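PDB 2GH9: maltose/maltodextrin-binding protein, which binds maltotriose as a periplasmic maltodextrin-binding protein and probably delivers such sugars to a membrane transporter. Local coordinates for residues Pro12-Glu15 and Trp16-Gln20; Gln85-Leu88 and Ala89-Gly93; Glu133-Ala136 and Leu137-Leu141; Asp319-Val322 and Ala323-Lys327; Val363-Ile366 and Val367-Met370. One frame throughout, in Å; residues are numbered along the deposited sequence.

Interaction 1: Pro12-Glu15 and Trp16-Gln20; sequences PELE and WLKEQ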
loop_
_atom_site.group_PDB
_atom_site.type_symbol
_atom_site.label_atom_id
_atom_site.label_comp_id
_atom_site.label_asym_id
_atom_site.label_seq_id
_atom_site.Cartn_x
_atom_site.Cartn_y
_atom_site.Cartn_z
ATOM N N PRO A 12 7.256 13.373 8.539
ATOM C CA PRO A 12 8.463 13.580 7.730
ATOM C C PRO A 12 8.248 13.524 6.209
ATOM O O PRO A 12 8.886 14.301 5.467
ATOM C CB PRO A 12 9.379 12.464 8.196
ATOM C CG PRO A 12 8.986 12.250 9.617
ATOM C CD PRO A 12 7.485 12.354 9.585
ATOM N N GLU A 13 7.362 12.639 5.736
ATOM C CA GLU A 13 7.105 12.564 4.289
ATOM C C GLU A 13 6.493 13.832 3.761
ATOM O O GLU A 13 6.897 14.318 2.692
ATOM C CB GLU A 13 6.198 11.389 3.930
ATOM C CG GLU A 13 6.852 10.027 4.035
ATOM C CD GLU A 13 5.930 8.910 3.554
ATOM O OE1 GLU A 13 4.717 9.150 3.441
ATOM O OE2 GLU A 13 6.408 7.784 3.279
ATOM N N LEU A 14 5.515 14.348 4.500
ATOM C CA LEU A 14 4.865 15.610 4.186
ATOM C C LEU A 14 5.865 16.764 4.226
ATOM O O LEU A 14 5.816 17.656 3.380
ATOM C CB LEU A 14 3.713 15.899 5.165
ATOM C CG LEU A 14 2.926 17.196 4.948
ATOM C CD1 LEU A 14 2.261 17.214 3.559
ATOM C CD2 LEU A 14 1.898 17.408 6.081
ATOM N N GLU A 15 6.753 16.749 5.221
ATOM C CA GLU A 15 7.743 17.813 5.341
ATOM C C GLU A 15 8.690 17.842 4.126
ATOM O O GLU A 15 8.988 18.910 3.604
ATOM C CB GLU A 15 8.498 17.743 6.674
ATOM C CG GLU A 15 8.818 19.132 7.237
ATOM C CD GLU A 15 7.573 19.948 7.649
ATOM O OE1 GLU A 15 6.829 19.503 8.549
ATOM O OE2 GLU A 15 7.329 21.042 7.084
ATOM N N TRP A 16 9.116 16.673 3.658
ATOM C CA TRP A 16 9.864 16.570 2.391
ATOM C C TRP A 16 9.106 17.203 1.211
ATOM O O TRP A 16 9.672 17.996 0.443
ATOM C CB TRP A 16 10.183 15.094 2.090
ATOM C CG TRP A 16 10.734 14.774 0.708
ATOM C CD1 TRP A 16 12.042 14.680 0.354
ATOM C CD2 TRP A 16 9.985 14.450 -0.470
ATOM N NE1 TRP A 16 12.161 14.312 -0.953
ATOM C CE2 TRP A 16 10.914 14.173 -1.492
ATOM C CE3 TRP A 16 8.622 14.359 -0.758
ATOM C CZ2 TRP A 16 10.524 13.835 -2.781
ATOM C CZ3 TRP A 16 8.239 14.006 -2.038
ATOM C CH2 TRP A 16 9.189 13.752 -3.029
ATOM N N LEU A 17 7.830 16.850 1.067
ATOM C CA LEU A 17 7.022 17.371 -0.027
ATOM C C LEU A 17 6.880 18.908 0.035
ATOM O O LEU A 17 6.941 19.585 -1.007
ATOM C CB LEU A 17 5.632 16.700 -0.058
ATOM C CG LEU A 17 4.712 17.163 -1.195
ATOM C CD1 LEU A 17 5.464 17.186 -2.516
ATOM C CD2 LEU A 17 3.425 16.335 -1.301
ATOM N N LYS A 18 6.695 19.438 1.246
ATOM C CA LYS A 18 6.580 20.888 1.453
ATOM C C LYS A 18 7.884 21.599 1.071
ATOM O O LYS A 18 7.839 22.664 0.448
ATOM C CB LYS A 18 6.188 21.220 2.910
ATOM C CG LYS A 18 4.744 20.892 3.259
ATOM C CD LYS A 18 4.290 21.651 4.523
ATOM C CE LYS A 18 2.854 21.397 4.875
ATOM N NZ LYS A 18 1.918 21.830 3.784
ATOM N N GLU A 19 9.017 20.993 1.437
ATOM C CA GLU A 19 10.343 21.507 1.093
ATOM C C GLU A 19 10.560 21.528 -0.411
ATOM O O GLU A 19 11.051 22.527 -0.950
ATOM C CB GLU A 19 11.472 20.675 1.725
ATOM C CG GLU A 19 12.883 21.195 1.345
ATOM C CD GLU A 19 14.019 20.278 1.723
ATOM O OE1 GLU A 19 13.800 19.284 2.456
ATOM O OE2 GLU A 19 15.158 20.564 1.269
ATOM N N GLN A 20 10.230 20.420 -1.082
ATOM C CA GLN A 20 10.367 20.372 -2.539
ATOM C C GLN A 20 9.485 21.426 -3.217
ATOM O O GLN A 20 9.850 21.970 -4.269
ATOM C CB GLN A 20 10.063 18.966 -3.097
ATOM C CG GLN A 20 10.836 17.802 -2.462
ATOM C CD GLN A 20 12.205 18.190 -1.884
ATOM O OE1 GLN A 20 12.481 17.979 -0.693
ATOM N NE2 GLN A 20 13.059 18.753 -2.726
#
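Pro12 O accepts from Trp16 N at 3.0 Å with an N-H...O angle of 167°, the first of four successive i to i+4 bonds that carry the helix through Pro12-Glu15 and Trp16-Gln20. Next along the chain, Glu13 O receives Leu17 N and also lies at the edge of the Trp16 indole, near the ring plane, with Trp16 CE3 at 3.9 Å from Glu13 O. The Glu13 carboxylate turns out of this contact and forms a salt bridge with Arg305; its side chain lies about 5 Å from a bound glucose unit. Leu14 O then takes Lys18 N at 2.9 Å. Lys18 CG sits only 3.4 Å from Leu14 O because it is anti to the carbonyl carbon (chi1 -72°), which lays the base of the lysine along that turn, and Lys18 CE passes 4.2 Å from Leu14 CG. Glu15 O closes the series by accepting from Glu19 N. The bent Glu15 side chain brings OE2 to 4.0 Å from Lys18 CD, yet Glu15 OE2 and Lys18 NZ remain 6.4 Å apart, so any attraction between these opposite charges is probably slight. The helix 11-26 is the crossover of a beta-alpha-beta unit with strands 3-7 and 32-36. Leu14 and Leu17 rest on both strands, with Lys18 on Val34, while Trp16 packs on Leu290 of helix 280-290 and Ala298 of helix 293-302, its ring meeting that of Phe299 with the planes at about 60°.

Interaction 2: Gln85-Leu88 and Ala89-Gly93; sequences QAYL and ADLQG. Unlike the reference sequence in segment 85-88: Ala86 (reference Thr).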
loop_
_atom_site.group_PDB
_atom_site.type_symbol
_atom_site.label_atom_id
_atom_site.label_comp_id
_atom_site.label_asym_id
_atom_site.label_seq_id
_atom_site.Cartn_x
_atom_site.Cartn_y
_atom_site.Cartn_z
ATOM N N GLN A 85 14.066 8.352 -22.325
ATOM C CA GLN A 85 14.333 6.910 -22.249
ATOM C C GLN A 85 15.308 6.601 -21.131
ATOM O O GLN A 85 15.216 5.558 -20.496
ATOM C CB GLN A 85 14.896 6.390 -23.583
ATOM C CG GLN A 85 15.559 4.992 -23.521
ATOM C CD GLN A 85 14.585 3.851 -23.197
ATOM O OE1 GLN A 85 13.382 4.067 -23.031
ATOM N NE2 GLN A 85 15.111 2.625 -23.131
ATOM N N ALA A 86 16.251 7.499 -20.902
ATOM C CA ALA A 86 17.181 7.342 -19.803
ATOM C C ALA A 86 16.429 7.259 -18.478
ATOM O O ALA A 86 16.713 6.394 -17.659
ATOM C CB ALA A 86 18.173 8.488 -19.772
ATOM N N TYR A 87 15.482 8.168 -18.270
ATOM C CA TYR A 87 14.667 8.134 -17.053
ATOM C C TYR A 87 13.933 6.790 -16.990
ATOM O O TYR A 87 14.064 6.069 -16.013
ATOM C CB TYR A 87 13.697 9.325 -16.988
ATOM C CG TYR A 87 12.570 9.134 -15.995
ATOM C CD1 TYR A 87 12.776 9.295 -14.633
ATOM C CD2 TYR A 87 11.293 8.789 -16.427
ATOM C CE1 TYR A 87 11.731 9.113 -13.722
ATOM C CE2 TYR A 87 10.246 8.607 -15.525
ATOM C CZ TYR A 87 10.472 8.755 -14.177
ATOM O OH TYR A 87 9.418 8.559 -13.295
ATOM N N LEU A 88 13.220 6.441 -18.058
ATOM C CA LEU A 88 12.457 5.185 -18.125
ATOM C C LEU A 88 13.293 3.920 -17.936
ATOM O O LEU A 88 12.890 3.021 -17.186
ATOM C CB LEU A 88 11.666 5.111 -19.442
ATOM C CG LEU A 88 10.550 6.153 -19.540
ATOM C CD1 LEU A 88 9.969 6.225 -20.967
ATOM C CD2 LEU A 88 9.452 5.891 -18.481
ATOM N N ALA A 89 14.464 3.868 -18.578
ATOM C CA ALA A 89 15.398 2.727 -18.458
ATOM C C ALA A 89 15.862 2.460 -17.034
ATOM O O ALA A 89 16.192 1.316 -16.675
ATOM C CB ALA A 89 16.647 2.934 -19.377
ATOM N N ASP A 90 15.933 3.515 -16.227
ATOM C CA ASP A 90 16.390 3.367 -14.851
ATOM C C ASP A 90 15.288 2.852 -13.898
ATOM O O ASP A 90 15.573 2.460 -12.770
ATOM C CB ASP A 90 16.954 4.690 -14.342
ATOM C CG ASP A 90 17.248 4.660 -12.878
ATOM O OD1 ASP A 90 18.129 3.867 -12.472
ATOM O OD2 ASP A 90 16.594 5.428 -12.118
ATOM N N LEU A 91 14.048 2.855 -14.359
ATOM C CA LEU A 91 12.918 2.370 -13.547
ATOM C C LEU A 91 12.812 0.842 -13.556
ATOM O O LEU A 91 13.003 0.194 -14.590
ATOM C CB LEU A 91 11.591 2.952 -14.053
ATOM C CG LEU A 91 11.397 4.473 -14.116
ATOM C CD1 LEU A 91 10.052 4.806 -14.763
ATOM C CD2 LEU A 91 11.494 5.118 -12.752
ATOM N N GLN A 92 12.485 0.272 -12.401
ATOM C CA GLN A 92 12.161 -1.143 -12.299
ATOM C C GLN A 92 10.959 -1.481 -13.186
ATOM O O GLN A 92 9.950 -0.773 -13.192
ATOM C CB GLN A 92 11.840 -1.496 -10.846
ATOM C CG GLN A 92 13.021 -1.434 -9.906
ATOM C CD GLN A 92 12.628 -1.495 -8.442
ATOM O OE1 GLN A 92 11.458 -1.289 -8.080
ATOM N NE2 GLN A 92 13.616 -1.776 -7.579
ATOM N N GLY A 93 11.076 -2.571 -13.933
ATOM C CA GLY A 93 9.999 -3.063 -14.784
ATOM C C GLY A 93 8.600 -3.131 -14.177
ATOM O O GLY A 93 7.636 -2.777 -14.817
HETATM O O HOH W 1 14.669 6.872 -13.442
HETATM O O HOH W 2 12.374 0.382 -17.547
#
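Gln85 O takes Ala89 N in a short 2.7 Å bond, a regular i to i+4 link, but the pattern tightens directly afterwards. Asp90 N reaches Tyr87 O at 3.2 Å and makes only a weak bond to Ala86 O, and Leu91 N turns to Leu88 O at 3.1 Å, standing well above the carbonyl plane. The two i to i+3 bonds, to Tyr87 O and Leu88 O, mark the last turn of helix 85-90 before the chain extends at Leu91 (psi 141°). Two waters stitch the turn: one donates to Tyr87 O and Asp90 OD2, the other to Leu88 O and Leu91 O.

The side chain of Leu91 then folds back over a face of the Tyr87 ring. Its CD1 lies 3.9 Å from Tyr87 CE2, while Leu91 CD2 stands 4.0 Å from Tyr87 CZ, so both methyls share the phenol. With CG beside its backbone N (chi1 -58°), Leu91 also puts CD1 3.9 Å from Leu88 CD2. Strand 104-113 supports this apolar group through Leu105, Leu108 and Pro109.

Asp90 carries the polar side, its carboxylate bonded to Ser309 OG and Ser311 N besides the water. Chemically, the helix end is thus two-faced: leucine and tyrosine carbons pack against the strand, whereas waters bond the carbonyl oxygens and the aspartate takes the Ser309 hydroxyl and the Ser311 amide where helical bonding gives out.

Interaction 3: Glu133-Ala136 and Leu137-Leu141; sequences EFLA and LAQKL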
loop_
_atom_site.group_PDB
_atom_site.type_symbol
_atom_site.label_atom_id
_atom_site.label_comp_id
_atom_site.label_asym_id
_atom_site.label_seq_id
_atom_site.Cartn_x
_atom_site.Cartn_y
_atom_site.Cartn_z
ATOM N N GLU A 133 6.527 -19.706 17.188
ATOM C CA GLU A 133 7.382 -18.804 17.943
ATOM C C GLU A 133 6.793 -17.381 18.040
ATOM O O GLU A 133 6.882 -16.733 19.077
ATOM C CB GLU A 133 8.745 -18.745 17.264
ATOM C CG GLU A 133 9.899 -18.650 18.201
ATOM C CD GLU A 133 11.213 -18.764 17.479
ATOM O OE1 GLU A 133 11.975 -19.698 17.788
ATOM O OE2 GLU A 133 11.478 -17.933 16.601
ATOM N N PHE A 134 6.198 -16.916 16.941
ATOM C CA PHE A 134 5.505 -15.628 16.879
ATOM C C PHE A 134 4.299 -15.623 17.792
ATOM O O PHE A 134 4.113 -14.691 18.559
ATOM C CB PHE A 134 5.047 -15.330 15.439
ATOM C CG PHE A 134 3.968 -14.265 15.342
ATOM C CD1 PHE A 134 4.300 -12.910 15.376
ATOM C CD2 PHE A 134 2.633 -14.624 15.182
ATOM C CE1 PHE A 134 3.315 -11.939 15.293
ATOM C CE2 PHE A 134 1.655 -13.660 15.083
ATOM C CZ PHE A 134 2.001 -12.310 15.137
ATOM N N LEU A 135 3.477 -16.664 17.670
ATOM C CA LEU A 135 2.277 -16.811 18.464
ATOM C C LEU A 135 2.582 -16.782 19.949
ATOM O O LEU A 135 1.954 -16.027 20.692
ATOM C CB LEU A 135 1.527 -18.096 18.098
ATOM C CG LEU A 135 0.209 -18.343 18.839
ATOM C CD1 LEU A 135 -0.745 -17.141 18.741
ATOM C CD2 LEU A 135 -0.442 -19.636 18.309
ATOM N N ALA A 136 3.560 -17.580 20.364
ATOM C CA ALA A 136 3.956 -17.671 21.774
ATOM C C ALA A 136 4.441 -16.322 22.318
ATOM O O ALA A 136 4.041 -15.902 23.406
ATOM C CB ALA A 136 5.034 -18.733 21.956
ATOM N N LEU A 137 5.280 -15.647 21.537
ATOM C CA LEU A 137 5.772 -14.311 21.860
ATOM C C LEU A 137 4.657 -13.262 21.949
ATOM O O LEU A 137 4.602 -12.501 22.916
ATOM C CB LEU A 137 6.794 -13.879 20.817
ATOM C CG LEU A 137 7.539 -12.557 20.969
ATOM C CD1 LEU A 137 8.326 -12.531 22.279
ATOM C CD2 LEU A 137 8.467 -12.333 19.758
ATOM N N ALA A 138 3.785 -13.214 20.939
ATOM C CA ALA A 138 2.738 -12.203 20.872
ATOM C C ALA A 138 1.782 -12.323 22.060
ATOM O O ALA A 138 1.359 -11.324 22.626
ATOM C CB ALA A 138 1.959 -12.305 19.540
ATOM N N GLN A 139 1.429 -13.558 22.412
ATOM C CA GLN A 139 0.537 -13.804 23.549
ATOM C C GLN A 139 1.218 -13.423 24.868
ATOM O O GLN A 139 0.576 -12.827 25.746
ATOM C CB GLN A 139 0.069 -15.265 23.578
ATOM C CG GLN A 139 -1.049 -15.571 22.546
ATOM C CD GLN A 139 -1.318 -17.051 22.382
ATOM O OE1 GLN A 139 -0.467 -17.884 22.684
ATOM N NE2 GLN A 139 -2.487 -17.383 21.872
ATOM N N LYS A 140 2.502 -13.765 24.979
ATOM C CA LYS A 140 3.321 -13.441 26.150
ATOM C C LYS A 140 3.401 -11.942 26.417
ATOM O O LYS A 140 3.303 -11.499 27.570
ATOM C CB LYS A 140 4.745 -13.979 25.980
ATOM C CG LYS A 140 5.667 -13.660 27.168
ATOM C CD LYS A 140 7.092 -14.112 26.938
ATOM C CE LYS A 140 8.047 -13.507 27.984
ATOM N NZ LYS A 140 8.257 -11.993 27.842
ATOM N N LEU A 141 3.614 -11.174 25.352
ATOM C CA LEU A 141 3.858 -9.746 25.478
ATOM C C LEU A 141 2.569 -8.969 25.593
ATOM O O LEU A 141 2.610 -7.764 25.833
ATOM C CB LEU A 141 4.698 -9.229 24.301
ATOM C CG LEU A 141 6.087 -9.848 24.174
ATOM C CD1 LEU A 141 6.716 -9.515 22.829
ATOM C CD2 LEU A 141 6.990 -9.408 25.332
#
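Leu135 and Gln139 meet across one turn of helix 131-141, an amphipathic helix of the solute-binding fold that packs by one flank on strand 227-232. Leu135 CD1 touches the glutamine amide, with Gln139 NE2 at 3.6 Å and Gln139 CD at 3.7 Å from it, while Leu135 CG lies 3.9 Å from Gln139 OE1; the isobutyl group therefore runs against the whole carboxamide. Gln139 CG is anti to the carbonyl carbon (chi1 -77°), which brings the extended chain back toward the leucine one turn earlier.

One face of the Phe134 ring receives the methyl of Ala138, with Phe134 CZ and Ala138 CB 4.4 Å apart, a loose approach. Beneath these pairs run backbone bonds at the usual i to i+4 spacing, including Gln139 N to Leu135 O and Lys140 N to Ala136 O, each 3.1 Å.

Second-shell residues surround both groups. Tyr206 O accepts from Gln139 NE2, and Leu135 touches Tyr206, so the amide is held between a leucine and a backbone carbonyl. An alanine in place of Gln139 is likely to leave Tyr206 O without this donor and to uncover Leu135 CD1. The Phe134 ring meets Phe149 and Phe252 edge-to-face and, like Leu137 and Ala138, rests on Met229. Glu133 turns its carboxylate to Arg129. On the buried flank, Ala138 N reaches Phe134 O at 2.8 Å with an N-H...O angle of 163°.

Interaction 4: Asp319-Val322 and Ala323-Lys327; sequences DPVV and AGFSK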
loop_
_atom_site.group_PDB
_atom_site.type_symbol
_atom_site.label_atom_id
_atom_site.label_comp_id
_atom_site.label_asym_id
_atom_site.label_seq_id
_atom_site.Cartn_x
_atom_site.Cartn_y
_atom_site.Cartn_z
ATOM N N ASP A 319 21.129 0.281 3.370
ATOM C CA ASP A 319 20.171 0.879 4.289
ATOM C C ASP A 319 19.296 -0.243 4.875
ATOM O O ASP A 319 18.876 -1.147 4.156
ATOM C CB ASP A 319 19.318 1.968 3.618
ATOM C CG ASP A 319 18.311 2.583 4.574
ATOM O OD1 ASP A 319 18.619 3.597 5.231
ATOM O OD2 ASP A 319 17.207 2.020 4.708
ATOM N N PRO A 320 19.077 -0.209 6.189
ATOM C CA PRO A 320 18.319 -1.244 6.892
ATOM C C PRO A 320 16.873 -1.448 6.401
ATOM O O PRO A 320 16.398 -2.587 6.339
ATOM C CB PRO A 320 18.314 -0.730 8.326
ATOM C CG PRO A 320 19.477 0.129 8.423
ATOM C CD PRO A 320 19.582 0.807 7.123
ATOM N N VAL A 321 16.197 -0.344 6.090
ATOM C CA VAL A 321 14.825 -0.365 5.573
ATOM C C VAL A 321 14.809 -0.971 4.179
ATOM O O VAL A 321 13.961 -1.808 3.873
ATOM C CB VAL A 321 14.183 1.061 5.564
ATOM C CG1 VAL A 321 12.790 1.044 4.914
ATOM C CG2 VAL A 321 14.083 1.618 6.953
ATOM N N VAL A 322 15.761 -0.572 3.333
ATOM C CA VAL A 322 15.813 -1.094 1.970
ATOM C C VAL A 322 16.179 -2.585 1.985
ATOM O O VAL A 322 15.512 -3.375 1.336
ATOM C CB VAL A 322 16.765 -0.261 1.062
ATOM C CG1 VAL A 322 16.902 -0.884 -0.336
ATOM C CG2 VAL A 322 16.254 1.149 0.959
ATOM N N ALA A 323 17.202 -2.960 2.746
ATOM C CA ALA A 323 17.591 -4.381 2.904
ATOM C C ALA A 323 16.441 -5.228 3.468
ATOM O O ALA A 323 16.194 -6.348 2.994
ATOM C CB ALA A 323 18.822 -4.510 3.810
ATOM N N GLY A 324 15.732 -4.691 4.462
ATOM C CA GLY A 324 14.580 -5.373 5.044
ATOM C C GLY A 324 13.475 -5.636 4.024
ATOM O O GLY A 324 13.003 -6.763 3.866
ATOM N N PHE A 325 13.058 -4.606 3.315
ATOM C CA PHE A 325 12.010 -4.797 2.307
ATOM C C PHE A 325 12.424 -5.565 1.049
ATOM O O PHE A 325 11.555 -6.163 0.379
ATOM C CB PHE A 325 11.324 -3.470 1.969
ATOM C CG PHE A 325 10.347 -3.035 3.013
ATOM C CD1 PHE A 325 9.070 -3.591 3.058
ATOM C CD2 PHE A 325 10.701 -2.116 3.971
ATOM C CE1 PHE A 325 8.177 -3.221 4.032
ATOM C CE2 PHE A 325 9.801 -1.737 4.949
ATOM C CZ PHE A 325 8.538 -2.308 4.977
ATOM N N SER A 326 13.723 -5.611 0.751
ATOM C CA SER A 326 14.241 -6.439 -0.349
ATOM C C SER A 326 14.052 -7.939 -0.102
ATOM O O SER A 326 14.066 -8.745 -1.031
ATOM C CB SER A 326 15.735 -6.140 -0.626
ATOM O OG SER A 326 16.616 -6.970 0.141
ATOM N N LYS A 327 13.871 -8.320 1.154
ATOM C CA LYS A 327 13.644 -9.698 1.497
ATOM C C LYS A 327 12.146 -10.006 1.559
ATOM O O LYS A 327 11.756 -11.165 1.614
ATOM C CB LYS A 327 14.351 -10.016 2.821
ATOM C CG LYS A 327 15.916 -10.015 2.702
ATOM C CD LYS A 327 16.404 -11.253 1.917
ATOM C CE LYS A 327 17.819 -11.082 1.254
ATOM N NZ LYS A 327 17.812 -10.309 -0.033
#
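An aspartate N-cap starts the short helix 320-326. Asp319 O takes Ala323 N at 2.8 Å, nearly straight (172° at the hydrogen), while its carboxylate folds over the first turn: Asp319 OD2 accepts from Val322 N at 3.3 Å through its anti lone pair, and more weakly from Val321 N. One carboxylate oxygen thus serves two amides that have no helical carbonyl before them, and its negative charge would probably be stabilised by the helix dipole.

Further on, Val321 and Phe325 lie side by side and point the same way. Val321 CG1 lies 3.9 Å from Phe325 CD2, and Phe325 CD2 is also 3.3 Å from Val321 O, which lies near the ring plane at its edge. The ring comes back over this turn because Phe325 CG stands beside its own backbone N (chi1 -77°). Val321 O also accepts Phe325 N at 3.0 Å. Reduction of Phe325 to an alanine would probably open a gap beside Val321 CG1 and take away the aromatic surface that Ile249 and Ile306 pack on.

Ser326 N bonds to Val322 O, and Ser326 OG donates to Ala323 O at 3.0 Å, one turn back.

Asp319 and Val322 touch helix 293-302 at Asn300. Val321 and Phe325 face strands 247-250 and 306-307, which belong to different sheets, so the helix contacts strands of both sheets, with the Phe325 side chain about 11 Å from a bound glucose unit.

Interaction 5: Val363-Ile366 and Val367-Met370; sequences VKKI and VEDM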
loop_
_atom_site.group_PDB
_atom_site.type_symbol
_atom_site.label_atom_id
_atom_site.label_comp_id
_atom_site.label_asym_id
_atom_site.label_seq_id
_atom_site.Cartn_x
_atom_site.Cartn_y
_atom_site.Cartn_z
ATOM N N VAL A 363 -18.574 -18.235 7.770
ATOM C CA VAL A 363 -17.492 -17.915 6.841
ATOM C C VAL A 363 -17.804 -18.380 5.409
ATOM O O VAL A 363 -17.525 -17.676 4.437
ATOM C CB VAL A 363 -16.173 -18.554 7.335
ATOM C CG1 VAL A 363 -15.191 -18.628 6.240
ATOM C CG2 VAL A 363 -15.615 -17.776 8.529
ATOM N N LYS A 364 -18.391 -19.570 5.292
ATOM C CA LYS A 364 -18.819 -20.130 4.003
ATOM C C LYS A 364 -19.779 -19.206 3.233
ATOM O O LYS A 364 -19.600 -18.972 2.039
ATOM C CB LYS A 364 -19.492 -21.495 4.241
ATOM C CG LYS A 364 -19.803 -22.318 2.984
ATOM C CD LYS A 364 -18.859 -23.524 2.827
ATOM C CE LYS A 364 -19.559 -24.694 2.164
ATOM N NZ LYS A 364 -20.221 -24.322 0.881
ATOM N N LYS A 365 -20.796 -18.697 3.914
ATOM C CA LYS A 365 -21.814 -17.840 3.272
ATOM C C LYS A 365 -21.305 -16.417 3.039
ATOM O O LYS A 365 -21.603 -15.811 2.003
ATOM C CB LYS A 365 -23.097 -17.786 4.103
ATOM C CG LYS A 365 -23.922 -19.074 4.046
ATOM C CD LYS A 365 -25.258 -18.931 4.800
ATOM C CE LYS A 365 -26.055 -20.249 4.777
ATOM N NZ LYS A 365 -27.202 -20.252 5.758
ATOM N N ILE A 366 -20.562 -15.893 4.016
ATOM C CA ILE A 366 -19.903 -14.582 3.900
ATOM C C ILE A 366 -19.072 -14.539 2.619
ATOM O O ILE A 366 -19.213 -13.611 1.817
ATOM C CB ILE A 366 -19.029 -14.256 5.145
ATOM C CG1 ILE A 366 -19.928 -13.952 6.348
ATOM C CG2 ILE A 366 -18.096 -13.054 4.862
ATOM C CD1 ILE A 366 -19.214 -13.743 7.650
ATOM N N VAL A 367 -18.243 -15.561 2.409
ATOM C CA VAL A 367 -17.426 -15.637 1.194
ATOM C C VAL A 367 -18.295 -15.764 -0.067
ATOM O O VAL A 367 -17.993 -15.155 -1.109
ATOM C CB VAL A 367 -16.402 -16.803 1.266
ATOM C CG1 VAL A 367 -15.652 -16.948 -0.054
ATOM C CG2 VAL A 367 -15.427 -16.588 2.426
ATOM N N GLU A 368 -19.366 -16.557 0.017
ATOM C CA GLU A 368 -20.297 -16.704 -1.115
ATOM C C GLU A 368 -20.917 -15.359 -1.512
ATOM O O GLU A 368 -20.922 -14.994 -2.689
ATOM C CB GLU A 368 -21.404 -17.736 -0.802
ATOM C CG GLU A 368 -20.951 -19.196 -0.942
ATOM C CD GLU A 368 -22.013 -20.238 -0.519
ATOM O OE1 GLU A 368 -23.051 -19.883 0.087
ATOM O OE2 GLU A 368 -21.773 -21.433 -0.799
ATOM N N ASP A 369 -21.416 -14.636 -0.517
ATOM C CA ASP A 369 -22.026 -13.323 -0.700
ATOM C C ASP A 369 -21.020 -12.281 -1.203
ATOM O O ASP A 369 -21.346 -11.470 -2.077
ATOM C CB ASP A 369 -22.648 -12.830 0.617
ATOM C CG ASP A 369 -23.827 -13.712 1.110
ATOM O OD1 ASP A 369 -24.343 -14.572 0.342
ATOM O OD2 ASP A 369 -24.223 -13.540 2.289
ATOM N N MET A 370 -19.803 -12.301 -0.647
ATOM C CA MET A 370 -18.721 -11.434 -1.121
ATOM C C MET A 370 -18.513 -11.620 -2.617
ATOM O O MET A 370 -18.538 -10.652 -3.379
ATOM C CB MET A 370 -17.418 -11.754 -0.378
ATOM C CG MET A 370 -16.182 -10.946 -0.833
ATOM S SD MET A 370 -14.646 -11.655 -0.187
ATOM C CE MET A 370 -14.188 -12.802 -1.479
#
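Lys364 NZ and Glu368 OE2 form a long salt bridge of 3.7 Å at the exposed side of helix 363-378. At that separation the attraction is probably modest. The lysine bends at chi2, chi3 and chi4 to bring its ammonium group there, while the glutamate runs extended, and its CG lies 3.3 Å from Lys364 O. Lys365 contributes carbon instead, its CG at 4.1 Å from Glu368 OE1.

The backbone amides are satisfied in order: Val367 N by Val363 O, Glu368 N by Lys364 O at 3.2 Å, Asp369 N by Lys365 O at 2.8 Å, and Met370 N by Ile366 O at 2.9 Å. At the start of the helix, Lys365 N finds its acceptor in Asn362 OD1.

On the inner side, Val363 CG1 and Val367 CG2 stand 4.3 Å apart, and the latter methyl is 3.1 Å from Val363 O. Val363 and Val367 lean on helix 189-204, Ile366 and Met370 on helix 341-357. Charged residues outward and apolar ones inward, recurring every three to four residues, are the signature of an amphipathic surface helix.

How the interactions relate
All five contacts are local turns of separate helices, and none touches another. Interactions 1, 3, 4 and 5 are partly buried, with interaction 4 nearest the chain's centre, whereas interaction 2 is a surface contact. Strand 104-113 backs interaction 2, and strands 3-7 and 32-36 back interaction 1; interaction 3 rests on strand 227-232, and interaction 5 on two helices. Interactions 1 and 4 share helix 293-302 as a neighbour, their nearest atoms about 9 Å apart. Chemistry follows place: capping groups and waters serve the helix ends in interactions 4 and 2, interactions 1 and 5 pair charged outer faces with apolar inner ones, and interaction 3 sets an amide against leucine and a methyl on an aromatic face.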